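Local structure of thioesterase domain-containing protein (Pseudomonas aeruginosa, 3F1T) at residues B[108-112]-B[113-117]; B[37-41]-B[42-46]. The protein is probably a hotdog-fold acyl-CoA thioesterase, perhaps acting on 1,4-dihydroxy-2-naphthoyl-CoA, although its true substrate is not established. One frame throughout, in Å; residues are numbered along the deposited sequence.

Contact 1: B[108-112]-B[113-117]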
loop_
_atom_site.group_PDB
_atom_site.type_symbol
_atom_site.label_atom_id
_atom_site.label_comp_id
_atom_site.label_asym_id
_atom_site.label_seq_id
_atom_site.Cartn_x
_atom_site.Cartn_y
_atom_site.Cartn_z
ATOM N N ARG B 108 -2.808 -16.613 -1.359
ATOM C CA ARG B 108 -4.252 -16.814 -1.449
ATOM C C ARG B 108 -4.748 -16.800 -2.885
ATOM O O ARG B 108 -4.326 -15.962 -3.699
ATOM C CB ARG B 108 -5.018 -15.763 -0.638
ATOM C CG ARG B 108 -6.494 -16.130 -0.460
ATOM C CD ARG B 108 -7.305 -14.975 0.069
ATOM N NE ARG B 108 -6.848 -14.568 1.395
ATOM C CZ ARG B 108 -6.186 -13.445 1.633
ATOM N NH1 ARG B 108 -5.983 -12.583 0.643
ATOM N NH2 ARG B 108 -5.821 -13.141 2.871
ATOM N N VAL B 109 -5.644 -17.737 -3.179
ATOM C CA VAL B 109 -6.269 -17.870 -4.491
ATOM C C VAL B 109 -7.776 -17.900 -4.320
ATOM O O VAL B 109 -8.302 -18.746 -3.614
ATOM C CB VAL B 109 -5.839 -19.174 -5.187
ATOM C CG1 VAL B 109 -6.480 -19.279 -6.564
ATOM C CG2 VAL B 109 -4.311 -19.232 -5.301
ATOM N N THR B 110 -8.459 -16.912 -4.893
ATOM C CA THR B 110 -9.908 -16.970 -5.041
ATOM C C THR B 110 -10.264 -17.278 -6.501
ATOM O O THR B 110 -9.373 -17.435 -7.329
ATOM C CB THR B 110 -10.566 -15.651 -4.574
ATOM O OG1 THR B 110 -10.350 -14.623 -5.550
ATOM C CG2 THR B 110 -9.970 -15.189 -3.245
ATOM N N PRO B 111 -11.559 -17.474 -6.798
ATOM C CA PRO B 111 -11.939 -17.796 -8.162
ATOM C C PRO B 111 -11.421 -16.826 -9.233
ATOM O O PRO B 111 -11.079 -17.267 -10.335
ATOM C CB PRO B 111 -13.462 -17.796 -8.097
ATOM C CG PRO B 111 -13.745 -18.288 -6.728
ATOM C CD PRO B 111 -12.677 -17.689 -5.859
ATOM N N ASN B 112 -11.301 -15.540 -8.904
ATOM C CA ASN B 112 -10.844 -14.553 -9.892
ATOM C C ASN B 112 -9.645 -13.691 -9.492
ATOM O O ASN B 112 -9.171 -12.874 -10.280
ATOM C CB ASN B 112 -12.003 -13.679 -10.373
ATOM C CG ASN B 112 -13.001 -14.454 -11.220
ATOM O OD1 ASN B 112 -12.691 -14.857 -12.344
ATOM N ND2 ASN B 112 -14.144 -14.791 -10.636
ATOM N N VAL B 113 -9.105 -13.914 -8.299
ATOM C CA VAL B 113 -7.998 -13.099 -7.817
ATOM C C VAL B 113 -6.940 -13.986 -7.175
ATOM O O VAL B 113 -7.267 -14.976 -6.512
ATOM C CB VAL B 113 -8.476 -12.058 -6.784
ATOM C CG1 VAL B 113 -7.351 -11.085 -6.457
ATOM C CG2 VAL B 113 -9.707 -11.323 -7.280
ATOM N N ILE B 114 -5.676 -13.698 -7.467
ATOM C CA ILE B 114 -4.547 -14.338 -6.780
ATOM C C ILE B 114 -3.724 -13.300 -6.055
ATOM O O ILE B 114 -3.555 -12.190 -6.549
ATOM C CB ILE B 114 -3.626 -15.072 -7.761
ATOM C CG1 ILE B 114 -4.445 -16.092 -8.560
ATOM C CG2 ILE B 114 -2.475 -15.740 -7.012
ATOM C CD1 ILE B 114 -3.643 -16.886 -9.554
ATOM N N PHE B 115 -3.439 -13.593 -4.792
ATOM C CA PHE B 115 -2.684 -12.708 -3.914
ATOM C C PHE B 115 -1.311 -13.317 -3.656
ATOM O O PHE B 115 -1.187 -14.506 -3.360
ATOM C CB PHE B 115 -3.404 -12.549 -2.569
ATOM C CG PHE B 115 -4.747 -11.862 -2.668
ATOM C CD1 PHE B 115 -5.890 -12.578 -2.997
ATOM C CD2 PHE B 115 -4.862 -10.496 -2.438
ATOM C CE1 PHE B 115 -7.122 -11.955 -3.071
ATOM C CE2 PHE B 115 -6.099 -9.866 -2.502
ATOM C CZ PHE B 115 -7.230 -10.608 -2.817
ATOM N N THR B 116 -0.282 -12.483 -3.715
ATOM C CA THR B 116 1.056 -13.004 -3.715
ATOM C C THR B 116 1.994 -12.072 -2.949
ATOM O O THR B 116 1.751 -10.879 -2.857
ATOM C CB THR B 116 1.560 -13.266 -5.147
ATOM O OG1 THR B 116 2.749 -14.068 -5.091
ATOM C CG2 THR B 116 1.852 -11.987 -5.862
ATOM N N ARG B 117 2.947 -12.665 -2.247
ATOM C CA ARG B 117 3.890 -11.910 -1.464
ATOM C C ARG B 117 5.294 -12.358 -1.852
ATOM O O ARG B 117 5.540 -13.551 -2.041
ATOM C CB ARG B 117 3.634 -12.180 0.016
ATOM C CG ARG B 117 4.444 -11.312 0.946
ATOM C CD ARG B 117 3.927 -11.390 2.391
ATOM N NE ARG B 117 4.680 -10.479 3.247
ATOM C CZ ARG B 117 5.710 -10.850 4.010
ATOM N NH1 ARG B 117 5.951 -12.147 4.223
ATOM N NH2 ARG B 117 6.412 -9.926 4.669
#
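Val113 turns its carbonyl back to Thr110, and that oxygen takes two bonds from the one residue. In the backbone bond Thr110 N lies 2.8 Å from Val113 O; the second is from Thr110 OG1 to Val113 O, 3.2 Å long and coming in from the flank, about 109° at the oxygen. A chi1 of 75° puts Thr110 OG1 between its own N and carbonyl carbon, where it reaches Val113 O and lies 3.4 Å from Val113 CB. A bound magnesium ion lies about 3 Å from the nearest atom of this threonine side chain. Next, Ile114 pairs with Val109 without backbone bonds; Ile114 CG1 and Val109 CG1 meet loosely at 4.3 Å, beside Val74. Phe115 then faces Arg108: its N gives a straight 2.8 Å bond to Arg108 O, while the return bond from Arg108 N to Phe115 O is weak. On the face they share, the two side chains run alongside each other, and Arg108 NH1 stands 3.5 Å above the centre of the Phe115 ring in a cation-pi contact, the guanidinium plane tipped 77° from the ring. Arg108 NH2 also bonds Tyr90 O of another subunit. The whole is a tight beta hairpin, joining strands 100-109 and 113-121 of the hotdog sheet.

Contact 2: B[37-41]-B[42-46]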
loop_
_atom_site.group_PDB
_atom_site.type_symbol
_atom_site.label_atom_id
_atom_site.label_comp_id
_atom_site.label_asym_id
_atom_site.label_seq_id
_atom_site.Cartn_x
_atom_site.Cartn_y
_atom_site.Cartn_z
ATOM N N LEU B 37 13.171 -14.858 -9.815
ATOM C CA LEU B 37 13.744 -14.212 -10.978
ATOM C C LEU B 37 15.041 -13.531 -10.582
ATOM O O LEU B 37 15.209 -13.120 -9.434
ATOM C CB LEU B 37 12.768 -13.162 -11.534
ATOM C CG LEU B 37 11.819 -13.588 -12.651
ATOM C CD1 LEU B 37 10.960 -14.744 -12.206
ATOM C CD2 LEU B 37 10.966 -12.427 -13.142
ATOM N N ARG B 38 15.822 -13.173 -11.591
ATOM C CA ARG B 38 17.010 -12.390 -11.397
ATOM C C ARG B 38 17.066 -11.192 -12.360
ATOM O O ARG B 38 16.830 -11.334 -13.553
ATOM C CB ARG B 38 18.250 -13.271 -11.550
ATOM C CG ARG B 38 19.543 -12.521 -11.354
ATOM C CD ARG B 38 20.724 -13.317 -11.842
ATOM N NE ARG B 38 20.753 -13.429 -13.298
ATOM C CZ ARG B 38 21.814 -13.853 -13.977
ATOM N NH1 ARG B 38 22.950 -14.085 -13.342
ATOM N NH2 ARG B 38 21.750 -14.021 -15.285
ATOM N N LEU B 39 17.460 -10.037 -11.830
ATOM C CA LEU B 39 17.841 -8.882 -12.627
ATOM C C LEU B 39 19.364 -8.684 -12.578
ATOM O O LEU B 39 19.905 -8.292 -11.552
ATOM C CB LEU B 39 17.125 -7.651 -12.078
ATOM C CG LEU B 39 17.589 -6.247 -12.480
ATOM C CD1 LEU B 39 17.154 -5.950 -13.919
ATOM C CD2 LEU B 39 16.985 -5.228 -11.518
ATOM N N PRO B 40 20.053 -8.897 -13.713
ATOM C CA PRO B 40 21.491 -8.617 -13.791
ATOM C C PRO B 40 21.783 -7.116 -13.671
ATOM O O PRO B 40 21.177 -6.311 -14.376
ATOM C CB PRO B 40 21.876 -9.132 -15.186
ATOM C CG PRO B 40 20.635 -9.063 -15.973
ATOM C CD PRO B 40 19.492 -9.300 -15.017
ATOM N N TYR B 41 22.672 -6.736 -12.763
ATOM C CA TYR B 41 22.825 -5.321 -12.422
ATOM C C TYR B 41 23.277 -4.428 -13.583
ATOM O O TYR B 41 22.850 -3.280 -13.686
ATOM C CB TYR B 41 23.710 -5.126 -11.181
ATOM C CG TYR B 41 25.194 -5.278 -11.419
ATOM C CD1 TYR B 41 25.955 -4.209 -11.896
ATOM C CD2 TYR B 41 25.860 -6.439 -11.038
ATOM C CE1 TYR B 41 27.329 -4.309 -12.026
ATOM C CE2 TYR B 41 27.228 -6.557 -11.188
ATOM C CZ TYR B 41 27.960 -5.484 -11.666
ATOM O OH TYR B 41 29.328 -5.586 -11.803
ATOM N N SER B 42 24.091 -4.972 -14.486
ATOM C CA SER B 42 24.633 -4.186 -15.589
ATOM C C SER B 42 23.536 -3.598 -16.466
ATOM O O SER B 42 23.735 -2.585 -17.125
ATOM C CB SER B 42 25.573 -5.033 -16.446
ATOM O OG SER B 42 24.956 -6.261 -16.799
ATOM N N GLN B 43 22.348 -4.184 -16.404
ATOM C CA GLN B 43 21.275 -3.835 -17.335
ATOM C C GLN B 43 20.337 -2.744 -16.802
ATOM O O GLN B 43 19.464 -2.259 -17.523
ATOM C CB GLN B 43 20.498 -5.094 -17.733
ATOM C CG GLN B 43 21.352 -6.088 -18.529
ATOM C CD GLN B 43 21.807 -5.522 -19.865
ATOM O OE1 GLN B 43 22.942 -5.055 -20.009
ATOM N NE2 GLN B 43 20.905 -5.522 -20.841
ATOM N N ALA B 44 20.620 -2.263 -15.590
ATOM C CA ALA B 44 19.703 -1.371 -14.884
ATOM C C ALA B 44 20.415 -0.211 -14.193
ATOM O O ALA B 44 19.878 0.360 -13.250
ATOM C CB ALA B 44 18.892 -2.146 -13.886
ATOM N N ILE B 45 21.660 0.056 -14.582
ATOM C CA ILE B 45 22.456 1.108 -13.939
ATOM C C ILE B 45 21.831 2.468 -14.193
ATOM O O ILE B 45 21.397 2.765 -15.306
ATOM C CB ILE B 45 23.907 1.161 -14.470
ATOM C CG1 ILE B 45 24.619 -0.177 -14.262
ATOM C CG2 ILE B 45 24.672 2.279 -13.785
ATOM C CD1 ILE B 45 24.686 -0.602 -12.820
ATOM N N ILE B 46 21.840 3.316 -13.162
ATOM C CA ILE B 46 21.425 4.700 -13.321
ATOM C C ILE B 46 22.566 5.634 -12.911
ATOM O O ILE B 46 23.267 5.359 -11.927
ATOM C CB ILE B 46 20.138 4.996 -12.508
ATOM C CG1 ILE B 46 19.516 6.336 -12.922
ATOM C CG2 ILE B 46 20.415 4.939 -11.003
ATOM C CD1 ILE B 46 18.536 6.874 -11.861
#
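Tyr41 O accepts the amide of Ala44, with Ala44 N 3.1 Å from Tyr41 O, in a short 3-10 turn where the chain leaves strand 34-39 of the hotdog sheet. One residue earlier the same i to i+3 pattern occurs: Gln43 N lies 3.2 Å from Pro40 O. Both donors stand above the plane of the carbonyl they bond, in keeping with the tight winding of a 3-10 turn, with the Ala44 amide 51° out of it. Side chains follow the turn. Pro40 CG meets Gln43 CG at 4.0 Å, the two groups crossing at a slant; Gln43 bends at chi2 (-64°), and its NE2 reaches on to Val22 O. Ala44 points its methyl back to the strand end, where Leu39 CD1 touches Ala44 CB at 4.2 Å; Ala58 of helix 56-70 also touches this alanine, tying the turn to the central helix. For Tyr41 the backbone amide is held by Asp99 OD1. A chi1 of 77° places Tyr41 CG between the backbone N and the carbonyl carbon, close to the next peptide, 3.3 Å from Ser42 N. Further on, Ile45 reaches back with its delta methyl: Ile45 CD1 comes within 3.4 Å of Tyr41 O and meets the Tyr41 ring at its edge, in the ring plane, 3.9 Å from Tyr41 CD1.

Along the chain contact 2 comes first and closes before contact 1 opens, with helix 56-70 and strand 83-90 in between. Their centres are 29 Å apart, on opposite sides of the chain's centre, and their nearest atoms stay about 11 Å from each other. Even so, they belong to one antiparallel sheet: strand 34-39, which runs out into the turn of contact 2, is the neighbour of strand 100-109, which enters the hairpin of contact 1. Contact 1 is thus a strand-to-strand reversal meeting two neighbouring subunits; contact 2 is a strand exit leading into the loop before the central helix of the hotdog fold, and meets another subunit through Ile46.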